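Local coordinates for 5-carboxymethyl-2-hydroxymuconate semialdehyde dehydrogenase (Thermus thermophilus, PDB 2D4E), which probably oxidises 5-carboxymethyl-2-hydroxymuconate semialdehyde to the corresponding acid with NAD as cofactor, as a member of the aldehyde dehydrogenase family, at residues R19-H29 / V54-E65; R333-E341 / S380-Y391. All coordinates share one frame; numbering follows the deposited sequence.

Contact 1 (19-29 with 54-65) closes before contact 2 (333-341 with 380-391) opens, so the two come in series along the chain, their centres 27 Å apart. Contact 1 ties the end of helix 12-24 and the residues after it to strand 53-59, one half of a two-stranded antiparallel sheet. Contact 2 joins the loop between helices 315-331 and 350-365 to the loop between strands 369-372 and 395-398, at one edge of the mixed sheet. Helix 12-24 relates them: Arg-19 NH2 of contact 1 lies 3.9 Å from Leu-338 CD1 of contact 2, a packing contact through which N-terminal residues meet a much later part of the chain.

Contact 1: R19-H29 / V54-E65; sequences RRRLKERPALH and VLGVAARGGERE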
loop_
_atom_site.group_PDB
_atom_site.type_symbol
_atom_site.label_atom_id
_atom_site.label_comp_id
_atom_site.label_asym_id
_atom_site.label_seq_id
_atom_site.Cartn_x
_atom_site.Cartn_y
_atom_site.Cartn_z
ATOM N N ARG C 19 10.079 -47.269 -5.110
ATOM C CA ARG C 19 9.828 -48.139 -3.970
ATOM C C ARG C 19 11.106 -48.852 -3.548
ATOM O O ARG C 19 11.404 -48.978 -2.359
ATOM C CB ARG C 19 8.747 -49.173 -4.315
ATOM C CG ARG C 19 8.350 -50.061 -3.141
ATOM C CD ARG C 19 7.364 -51.148 -3.550
ATOM N NE ARG C 19 6.020 -50.645 -3.836
ATOM C CZ ARG C 19 5.166 -50.219 -2.908
ATOM N NH1 ARG C 19 5.511 -50.226 -1.625
ATOM N NH2 ARG C 19 3.958 -49.803 -3.262
ATOM N N ARG C 20 11.865 -49.308 -4.536
ATOM C CA ARG C 20 13.104 -50.026 -4.281
ATOM C C ARG C 20 14.205 -49.147 -3.684
ATOM O O ARG C 20 14.936 -49.586 -2.799
ATOM C CB ARG C 20 13.579 -50.691 -5.577
ATOM C CG ARG C 20 14.854 -51.495 -5.449
ATOM C CD ARG C 20 14.970 -52.529 -6.569
ATOM N NE ARG C 20 14.628 -51.987 -7.885
ATOM C CZ ARG C 20 13.557 -52.349 -8.590
ATOM N NH1 ARG C 20 12.715 -53.258 -8.106
ATOM N NH2 ARG C 20 13.326 -51.809 -9.783
ATOM N N ARG C 21 14.326 -47.907 -4.150
ATOM C CA ARG C 21 15.356 -47.026 -3.609
ATOM C C ARG C 21 15.063 -46.642 -2.156
ATOM O O ARG C 21 15.983 -46.412 -1.370
ATOM C CB ARG C 21 15.505 -45.766 -4.473
ATOM C CG ARG C 21 16.199 -46.013 -5.816
ATOM C CD ARG C 21 16.752 -44.719 -6.418
ATOM N NE ARG C 21 15.709 -43.841 -6.941
ATOM C CZ ARG C 21 15.121 -43.998 -8.124
ATOM N NH1 ARG C 21 15.479 -45.004 -8.916
ATOM N NH2 ARG C 21 14.173 -43.155 -8.513
ATOM N N LEU C 22 13.782 -46.582 -1.797
ATOM C CA LEU C 22 13.395 -46.235 -0.434
ATOM C C LEU C 22 13.821 -47.316 0.548
ATOM O O LEU C 22 14.218 -47.025 1.677
ATOM C CB LEU C 22 11.882 -46.041 -0.328
ATOM C CG LEU C 22 11.264 -44.803 -0.971
ATOM C CD1 LEU C 22 9.791 -44.750 -0.613
ATOM C CD2 LEU C 22 11.977 -43.549 -0.484
ATOM N N LYS C 23 13.732 -48.567 0.120
ATOM C CA LYS C 23 14.104 -49.678 0.983
ATOM C C LYS C 23 15.617 -49.838 1.044
ATOM O O LYS C 23 16.167 -50.311 2.035
ATOM C CB LYS C 23 13.450 -50.964 0.474
ATOM C CG LYS C 23 13.731 -52.191 1.322
ATOM C CD LYS C 23 12.759 -53.316 0.997
ATOM C CE LYS C 23 11.363 -53.011 1.533
ATOM N NZ LYS C 23 11.360 -52.903 3.026
ATOM N N GLU C 24 16.287 -49.425 -0.021
ATOM C CA GLU C 24 17.733 -49.532 -0.109
ATOM C C GLU C 24 18.496 -48.393 0.567
ATOM O O GLU C 24 19.519 -48.620 1.214
ATOM C CB GLU C 24 18.154 -49.596 -1.582
ATOM C CG GLU C 24 19.650 -49.400 -1.802
ATOM C CD GLU C 24 19.999 -49.040 -3.241
ATOM O OE1 GLU C 24 19.433 -48.052 -3.765
ATOM O OE2 GLU C 24 20.847 -49.739 -3.840
ATOM N N ARG C 25 17.993 -47.171 0.421
ATOM C CA ARG C 25 18.673 -46.004 0.970
ATOM C C ARG C 25 18.035 -45.315 2.174
ATOM O O ARG C 25 16.924 -44.786 2.092
ATOM C CB ARG C 25 18.878 -44.971 -0.146
ATOM C CG ARG C 25 19.712 -45.479 -1.308
ATOM C CD ARG C 25 21.108 -45.880 -0.832
ATOM N NE ARG C 25 21.928 -44.721 -0.487
ATOM C CZ ARG C 25 22.453 -43.886 -1.382
ATOM N NH1 ARG C 25 22.246 -44.084 -2.679
ATOM N NH2 ARG C 25 23.179 -42.849 -0.979
ATOM N N PRO C 26 18.741 -45.312 3.316
ATOM C CA PRO C 26 18.209 -44.663 4.519
ATOM C C PRO C 26 18.079 -43.167 4.235
ATOM O O PRO C 26 18.916 -42.593 3.536
ATOM C CB PRO C 26 19.278 -44.949 5.571
ATOM C CG PRO C 26 19.885 -46.248 5.100
ATOM C CD PRO C 26 19.992 -46.032 3.611
ATOM N N ALA C 27 17.031 -42.537 4.754
ATOM C CA ALA C 27 16.835 -41.102 4.546
ATOM C C ALA C 27 17.722 -40.370 5.552
ATOM O O ALA C 27 17.477 -40.422 6.755
ATOM C CB ALA C 27 15.368 -40.737 4.758
ATOM N N LEU C 28 18.751 -39.687 5.062
ATOM C CA LEU C 28 19.684 -38.991 5.947
ATOM C C LEU C 28 19.421 -37.503 6.142
ATOM O O LEU C 28 18.628 -36.890 5.425
ATOM C CB LEU C 28 21.115 -39.171 5.432
ATOM C CG LEU C 28 21.609 -40.612 5.248
ATOM C CD1 LEU C 28 22.987 -40.607 4.604
ATOM C CD2 LEU C 28 21.645 -41.309 6.592
ATOM N N HIS C 29 20.098 -36.929 7.130
ATOM C CA HIS C 29 19.988 -35.506 7.406
ATOM C C HIS C 29 20.840 -34.814 6.356
ATOM O O HIS C 29 21.661 -35.447 5.695
ATOM C CB HIS C 29 20.590 -35.145 8.772
ATOM C CG HIS C 29 20.141 -36.019 9.899
ATOM N ND1 HIS C 29 18.825 -36.102 10.303
ATOM C CD2 HIS C 29 20.843 -36.824 10.733
ATOM C CE1 HIS C 29 18.737 -36.919 11.339
ATOM N NE2 HIS C 29 19.946 -37.371 11.619
ATOM N N VAL C 54 7.240 -51.895 6.292
ATOM C CA VAL C 54 8.269 -50.870 6.371
ATOM C C VAL C 54 8.724 -50.474 4.965
ATOM O O VAL C 54 9.077 -51.335 4.152
ATOM C CB VAL C 54 9.483 -51.366 7.187
ATOM C CG1 VAL C 54 10.614 -50.354 7.110
ATOM C CG2 VAL C 54 9.079 -51.575 8.640
ATOM N N LEU C 55 8.693 -49.174 4.680
ATOM C CA LEU C 55 9.110 -48.643 3.382
ATOM C C LEU C 55 10.609 -48.423 3.364
ATOM O O LEU C 55 11.278 -48.621 2.345
ATOM C CB LEU C 55 8.435 -47.299 3.103
ATOM C CG LEU C 55 7.056 -47.238 2.456
ATOM C CD1 LEU C 55 6.589 -45.785 2.431
ATOM C CD2 LEU C 55 7.120 -47.797 1.039
ATOM N N GLY C 56 11.124 -47.995 4.506
ATOM C CA GLY C 56 12.537 -47.723 4.638
ATOM C C GLY C 56 12.782 -47.093 5.990
ATOM O O GLY C 56 11.903 -47.116 6.860
ATOM N N VAL C 57 13.969 -46.529 6.179
ATOM C CA VAL C 57 14.306 -45.913 7.450
ATOM C C VAL C 57 14.898 -44.521 7.269
ATOM O O VAL C 57 15.422 -44.189 6.209
ATOM C CB VAL C 57 15.311 -46.800 8.238
ATOM C CG1 VAL C 57 14.736 -48.205 8.411
ATOM C CG2 VAL C 57 16.645 -46.868 7.506
ATOM N N ALA C 58 14.804 -43.706 8.314
ATOM C CA ALA C 58 15.342 -42.356 8.284
ATOM C C ALA C 58 16.193 -42.148 9.531
ATOM O O ALA C 58 15.880 -42.686 10.594
ATOM C CB ALA C 58 14.202 -41.338 8.246
ATOM N N ALA C 59 17.265 -41.370 9.397
ATOM C CA ALA C 59 18.156 -41.089 10.523
ATOM C C ALA C 59 17.386 -40.464 11.687
ATOM O O ALA C 59 16.573 -39.557 11.495
ATOM C CB ALA C 59 19.279 -40.160 10.079
ATOM N N ARG C 60 17.646 -40.950 12.896
ATOM C CA ARG C 60 16.970 -40.440 14.079
ATOM C C ARG C 60 17.777 -39.308 14.695
ATOM O O ARG C 60 18.637 -39.534 15.543
ATOM C CB ARG C 60 16.775 -41.568 15.095
ATOM C CG ARG C 60 15.972 -41.173 16.322
ATOM C CD ARG C 60 15.613 -42.393 17.146
ATOM N NE ARG C 60 14.883 -42.040 18.360
ATOM C CZ ARG C 60 14.374 -42.926 19.209
ATOM N NH1 ARG C 60 14.513 -44.225 18.979
ATOM N NH2 ARG C 60 13.730 -42.517 20.292
ATOM N N GLY C 61 17.486 -38.086 14.259
ATOM C CA GLY C 61 18.204 -36.920 14.747
ATOM C C GLY C 61 17.852 -36.468 16.149
ATOM O O GLY C 61 16.712 -36.603 16.595
ATOM N N GLY C 62 18.849 -35.924 16.842
ATOM C CA GLY C 62 18.653 -35.441 18.198
ATOM C C GLY C 62 19.311 -34.088 18.398
ATOM O O GLY C 62 19.633 -33.403 17.426
ATOM N N GLU C 63 19.519 -33.708 19.658
ATOM C CA GLU C 63 20.134 -32.431 20.007
ATOM C C GLU C 63 21.416 -32.133 19.251
ATOM O O GLU C 63 21.646 -31.001 18.842
ATOM C CB GLU C 63 20.443 -32.381 21.503
ATOM C CG GLU C 63 19.238 -32.538 22.406
ATOM C CD GLU C 63 19.603 -32.440 23.880
ATOM O OE1 GLU C 63 18.708 -32.640 24.730
ATOM O OE2 GLU C 63 20.784 -32.162 24.187
ATOM N N ARG C 64 22.257 -33.148 19.085
ATOM C CA ARG C 64 23.531 -32.986 18.393
ATOM C C ARG C 64 23.397 -32.666 16.912
ATOM O O ARG C 64 24.112 -31.815 16.385
ATOM C CB ARG C 64 24.389 -34.243 18.566
ATOM C CG ARG C 64 25.201 -34.254 19.842
ATOM C CD ARG C 64 26.032 -35.519 19.959
ATOM N NE ARG C 64 27.145 -35.332 20.884
ATOM C CZ ARG C 64 28.188 -34.540 20.647
ATOM N NH1 ARG C 64 28.274 -33.868 19.503
ATOM N NH2 ARG C 64 29.153 -34.427 21.549
ATOM N N GLU C 65 22.492 -33.354 16.231
ATOM C CA GLU C 65 22.298 -33.099 14.812
ATOM C C GLU C 65 21.656 -31.721 14.648
ATOM O O GLU C 65 22.014 -30.948 13.750
ATOM C CB GLU C 65 21.428 -34.200 14.188
ATOM C CG GLU C 65 22.128 -35.567 14.103
ATOM C CD GLU C 65 22.298 -36.255 15.455
ATOM O OE1 GLU C 65 23.228 -37.083 15.581
ATOM O OE2 GLU C 65 21.499 -35.985 16.385
HETATM O O HOH W 1 9.994 -49.550 0.027
HETATM O O HOH W 2 15.471 -46.822 3.799
#
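Ala-27 and Ala-58 form a single beta bridge, by which the chain leaving helix 12-24 pairs with strand 53-59 of the aldehyde dehydrogenase fold. Two nearly linear backbone bonds define it: Ala-27 N to Val-57 O at 2.7 Å and Ala-59 N to Ala-27 O at 2.8 Å. Between helix 19-24 and strand 54-59, whose axes come within 6.2 Å, two waters bridge backbone groups. One water donates to Arg-19 O and Leu-55 O; a second accepts from Val-57 N and donates to Leu-22 O and, weakly, to Arg-25 O. Lys-23, bent at chi3 and chi4, curls its NZ to Val-54 O (3.0 Å), tilted from the carbonyl plane.

Apolar contacts flank the bridge: Pro-26 CB lies alongside Val-57 CG2 at 3.8 Å, and the Ala-27 and Ala-58 methyls touch. Gly-56 suits its site, because a CB would clash with Leu-22 O.

At the His-29 ring, Ala-59 CB covers one face in a CH-pi contact (3.6 Å to the centroid), while Glu-65 CB lies more loosely over the rim of the opposite face. Outside the segments, NE2 bonds with Ser-38 OG and ND1 with Gln-226 N. An alanine here is likely to open a gap between Ala-59 and Glu-65 and strip Ser-38 and Gln-226 of their ring partner. Gly-61 N meets the ring's edge at CE1, 3.4 Å away.

Contact 2: R333-E341 / S380-Y391; sequences RVGHPLDPE and SFRGEDLSRGNY
Asp-339 OD2 is gripped from opposite faces of its carboxylate plane, by Arg-382 NH2 at 2.7 Å and by the backbone Glu-341 N at 2.9 Å. The second bond, from the amide two residues on, closes an Asx turn and helps to fix the rotation of the carboxylate. The first belongs to a salt bridge, in which Arg-382 NE also gives OD1 a weak bond. Carboxylate and guanidinium planes stand 68° apart, so this is a twisted two-point pairing rather than a coplanar one. With CG anti to the backbone N (chi1 178°), Asp-339 meets Arg-382 coming from the opposite direction.

A water extends the polar network: it accepts from His-336 N and donates to Asp-339 OD1 and Glu-384 OE1. By bonding both carboxylates it probably eases the repulsion between these like charges, whose OD1 and OE1 are 4.6 Å apart. Glu-384 OE1 also accepts from Ser-380 OG, a bond that joins the first residue of the type I turn Ser-380 to Gly-383 to the residue that follows the turn.

The backbone link is Phe-381 N to Val-334 O at 2.9 Å. Beside it Arg-333 lies along Phe-381, pointing the same way, and sets CD over the ring centre in a CH-pi contact 3.5 Å from the centroid. A bend at chi3 (-65°) turns NE to Glu-341 O, a bond in the carbonyl plane.

On the buried side Tyr-391 slides past Val-334 in the opposite direction, CD2 3.9 Å from CG1, while Gly-335 O meets the ring edge at CE2.

The contact thus clasps the loop between helices 315-331 and 350-365 to the loop between strands 369-372 and 395-398, with Leu-338 reaching helices 12-24 and 103-114.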
loop_
_atom_site.group_PDB
_atom_site.type_symbol
_atom_site.label_atom_id
_atom_site.label_comp_id
_atom_site.label_asym_id
_atom_site.label_seq_id
_atom_site.Cartn_x
_atom_site.Cartn_y
_atom_site.Cartn_z
ATOM N N ARG C 333 -15.279 -44.468 -3.879
ATOM C CA ARG C 333 -14.449 -45.649 -4.098
ATOM C C ARG C 333 -13.214 -45.639 -3.192
ATOM O O ARG C 333 -12.377 -44.730 -3.267
ATOM C CB ARG C 333 -14.013 -45.734 -5.569
ATOM C CG ARG C 333 -15.168 -45.944 -6.561
ATOM C CD ARG C 333 -14.660 -46.165 -7.982
ATOM N NE ARG C 333 -13.982 -44.990 -8.520
ATOM C CZ ARG C 333 -14.603 -43.913 -8.999
ATOM N NH1 ARG C 333 -15.929 -43.865 -9.037
ATOM N NH2 ARG C 333 -13.897 -42.889 -9.461
ATOM N N VAL C 334 -13.114 -46.656 -2.340
ATOM C CA VAL C 334 -12.003 -46.791 -1.404
ATOM C C VAL C 334 -11.037 -47.839 -1.943
ATOM O O VAL C 334 -11.446 -48.942 -2.312
ATOM C CB VAL C 334 -12.513 -47.224 -0.005
ATOM C CG1 VAL C 334 -11.353 -47.344 0.976
ATOM C CG2 VAL C 334 -13.540 -46.212 0.504
ATOM N N GLY C 335 -9.757 -47.493 -2.005
ATOM C CA GLY C 335 -8.782 -48.433 -2.524
ATOM C C GLY C 335 -7.343 -47.975 -2.403
ATOM O O GLY C 335 -7.043 -46.987 -1.735
ATOM N N HIS C 336 -6.455 -48.702 -3.072
ATOM C CA HIS C 336 -5.029 -48.422 -3.046
ATOM C C HIS C 336 -4.658 -47.078 -3.677
ATOM O O HIS C 336 -5.227 -46.671 -4.691
ATOM C CB HIS C 336 -4.279 -49.564 -3.746
ATOM C CG HIS C 336 -2.805 -49.561 -3.493
ATOM N ND1 HIS C 336 -1.960 -48.606 -4.016
ATOM C CD2 HIS C 336 -2.029 -50.380 -2.743
ATOM C CE1 HIS C 336 -0.728 -48.835 -3.599
ATOM N NE2 HIS C 336 -0.743 -49.905 -2.825
ATOM N N PRO C 337 -3.689 -46.370 -3.075
ATOM C CA PRO C 337 -3.236 -45.064 -3.571
ATOM C C PRO C 337 -2.756 -45.088 -5.021
ATOM O O PRO C 337 -2.907 -44.104 -5.740
ATOM C CB PRO C 337 -2.106 -44.697 -2.603
ATOM C CG PRO C 337 -2.518 -45.364 -1.334
ATOM C CD PRO C 337 -2.993 -46.720 -1.825
ATOM N N LEU C 338 -2.176 -46.208 -5.441
ATOM C CA LEU C 338 -1.662 -46.347 -6.802
ATOM C C LEU C 338 -2.701 -46.794 -7.831
ATOM O O LEU C 338 -2.383 -46.949 -9.012
ATOM C CB LEU C 338 -0.476 -47.315 -6.809
ATOM C CG LEU C 338 0.722 -46.860 -5.965
ATOM C CD1 LEU C 338 1.787 -47.958 -5.908
ATOM C CD2 LEU C 338 1.304 -45.591 -6.561
ATOM N N ASP C 339 -3.937 -46.999 -7.384
ATOM C CA ASP C 339 -5.027 -47.406 -8.272
ATOM C C ASP C 339 -5.759 -46.159 -8.783
ATOM O O ASP C 339 -6.387 -45.437 -8.011
ATOM C CB ASP C 339 -5.997 -48.321 -7.514
ATOM C CG ASP C 339 -7.192 -48.759 -8.358
ATOM O OD1 ASP C 339 -7.983 -49.589 -7.860
ATOM O OD2 ASP C 339 -7.354 -48.280 -9.503
ATOM N N PRO C 340 -5.684 -45.886 -10.096
ATOM C CA PRO C 340 -6.363 -44.703 -10.644
ATOM C C PRO C 340 -7.862 -44.585 -10.347
ATOM O O PRO C 340 -8.436 -43.504 -10.477
ATOM C CB PRO C 340 -6.054 -44.779 -12.145
ATOM C CG PRO C 340 -5.740 -46.234 -12.377
ATOM C CD PRO C 340 -4.954 -46.605 -11.153
ATOM N N GLU C 341 -8.486 -45.683 -9.933
ATOM C CA GLU C 341 -9.917 -45.674 -9.623
ATOM C C GLU C 341 -10.216 -45.241 -8.188
ATOM O O GLU C 341 -11.352 -44.900 -7.864
ATOM C CB GLU C 341 -10.518 -47.062 -9.853
ATOM C CG GLU C 341 -10.543 -47.481 -11.305
ATOM C CD GLU C 341 -11.380 -46.544 -12.146
ATOM O OE1 GLU C 341 -12.616 -46.515 -11.945
ATOM O OE2 GLU C 341 -10.798 -45.833 -12.998
ATOM N N SER C 380 -11.848 -53.289 -0.937
ATOM C CA SER C 380 -11.662 -52.144 -1.813
ATOM C C SER C 380 -12.759 -52.165 -2.859
ATOM O O SER C 380 -13.527 -53.124 -2.951
ATOM C CB SER C 380 -10.308 -52.204 -2.518
ATOM O OG SER C 380 -10.343 -53.119 -3.604
ATOM N N PHE C 381 -12.823 -51.098 -3.643
ATOM C CA PHE C 381 -13.801 -50.971 -4.710
ATOM C C PHE C 381 -13.645 -52.141 -5.686
ATOM O O PHE C 381 -14.617 -52.575 -6.307
ATOM C CB PHE C 381 -13.582 -49.641 -5.446
ATOM C CG PHE C 381 -14.156 -49.613 -6.835
ATOM C CD1 PHE C 381 -15.535 -49.573 -7.034
ATOM C CD2 PHE C 381 -13.317 -49.659 -7.946
ATOM C CE1 PHE C 381 -16.073 -49.577 -8.326
ATOM C CE2 PHE C 381 -13.844 -49.666 -9.243
ATOM C CZ PHE C 381 -15.223 -49.625 -9.433
ATOM N N ARG C 382 -12.420 -52.642 -5.822
ATOM C CA ARG C 382 -12.153 -53.749 -6.735
ATOM C C ARG C 382 -12.284 -55.122 -6.087
ATOM O O ARG C 382 -11.954 -56.137 -6.703
ATOM C CB ARG C 382 -10.756 -53.617 -7.346
ATOM C CG ARG C 382 -10.546 -52.351 -8.153
ATOM C CD ARG C 382 -9.331 -52.488 -9.050
ATOM N NE ARG C 382 -8.991 -51.241 -9.722
ATOM C CZ ARG C 382 -8.447 -51.178 -10.933
ATOM N NH1 ARG C 382 -8.194 -52.293 -11.604
ATOM N NH2 ARG C 382 -8.139 -50.004 -11.467
ATOM N N GLY C 383 -12.760 -55.152 -4.844
ATOM C CA GLY C 383 -12.927 -56.417 -4.154
ATOM C C GLY C 383 -11.680 -56.929 -3.461
ATOM O O GLY C 383 -11.653 -58.074 -3.012
ATOM N N GLU C 384 -10.650 -56.091 -3.363
ATOM C CA GLU C 384 -9.401 -56.481 -2.711
ATOM C C GLU C 384 -9.547 -56.414 -1.196
ATOM O O GLU C 384 -10.356 -55.649 -0.675
ATOM C CB GLU C 384 -8.263 -55.543 -3.121
ATOM C CG GLU C 384 -7.981 -55.473 -4.605
ATOM C CD GLU C 384 -7.224 -54.209 -4.979
ATOM O OE1 GLU C 384 -7.807 -53.115 -4.851
ATOM O OE2 GLU C 384 -6.051 -54.305 -5.391
ATOM N N ASP C 385 -8.754 -57.214 -0.492
ATOM C CA ASP C 385 -8.774 -57.219 0.967
ATOM C C ASP C 385 -7.911 -56.045 1.435
ATOM O O ASP C 385 -6.745 -55.933 1.051
ATOM C CB ASP C 385 -8.225 -58.554 1.490
ATOM C CG ASP C 385 -7.873 -58.511 2.965
ATOM O OD1 ASP C 385 -8.656 -57.941 3.756
ATOM O OD2 ASP C 385 -6.812 -59.060 3.334
ATOM N N LEU C 386 -8.486 -55.169 2.256
ATOM C CA LEU C 386 -7.770 -53.988 2.742
ATOM C C LEU C 386 -7.400 -54.031 4.220
ATOM O O LEU C 386 -6.925 -53.031 4.770
ATOM C CB LEU C 386 -8.613 -52.733 2.498
ATOM C CG LEU C 386 -9.107 -52.434 1.085
ATOM C CD1 LEU C 386 -10.064 -51.255 1.144
ATOM C CD2 LEU C 386 -7.925 -52.148 0.156
ATOM N N SER C 387 -7.607 -55.176 4.860
ATOM C CA SER C 387 -7.318 -55.316 6.287
ATOM C C SER C 387 -5.874 -55.012 6.683
ATOM O O SER C 387 -5.602 -54.715 7.847
ATOM C CB SER C 387 -7.680 -56.726 6.760
ATOM O OG SER C 387 -6.843 -57.686 6.143
ATOM N N ARG C 388 -4.950 -55.082 5.728
ATOM C CA ARG C 388 -3.543 -54.818 6.029
ATOM C C ARG C 388 -3.200 -53.331 6.067
ATOM O O ARG C 388 -2.169 -52.943 6.615
ATOM C CB ARG C 388 -2.633 -55.516 5.013
ATOM C CG ARG C 388 -2.863 -57.014 4.888
ATOM C CD ARG C 388 -2.891 -57.696 6.245
ATOM N NE ARG C 388 -1.633 -57.559 6.972
ATOM C CZ ARG C 388 -1.436 -58.012 8.206
ATOM N NH1 ARG C 388 -2.416 -58.632 8.851
ATOM N NH2 ARG C 388 -0.261 -57.846 8.797
ATOM N N GLY C 389 -4.065 -52.503 5.487
ATOM C CA GLY C 389 -3.820 -51.070 5.474
ATOM C C GLY C 389 -4.673 -50.334 6.492
ATOM O O GLY C 389 -5.491 -50.944 7.176
ATOM N N ASN C 390 -4.487 -49.024 6.596
ATOM C CA ASN C 390 -5.253 -48.223 7.548
ATOM C C ASN C 390 -6.456 -47.556 6.877
ATOM O O ASN C 390 -6.616 -46.339 6.942
ATOM C CB ASN C 390 -4.343 -47.161 8.150
ATOM C CG ASN C 390 -3.037 -47.738 8.639
ATOM O OD1 ASN C 390 -3.025 -48.638 9.473
ATOM N ND2 ASN C 390 -1.926 -47.224 8.119
ATOM N N TYR C 391 -7.309 -48.361 6.247
ATOM C CA TYR C 391 -8.475 -47.840 5.545
ATOM C C TYR C 391 -9.722 -47.639 6.397
ATOM O O TYR C 391 -10.173 -48.547 7.102
ATOM C CB TYR C 391 -8.830 -48.746 4.363
ATOM C CG TYR C 391 -7.750 -48.859 3.304
ATOM C CD1 TYR C 391 -6.726 -49.809 3.412
ATOM C CD2 TYR C 391 -7.756 -48.023 2.192
ATOM C CE1 TYR C 391 -5.734 -49.919 2.429
ATOM C CE2 TYR C 391 -6.774 -48.125 1.208
ATOM C CZ TYR C 391 -5.768 -49.070 1.329
ATOM O OH TYR C 391 -4.795 -49.145 0.353
HETATM O O HOH W 3 -7.387 -50.580 -5.096
#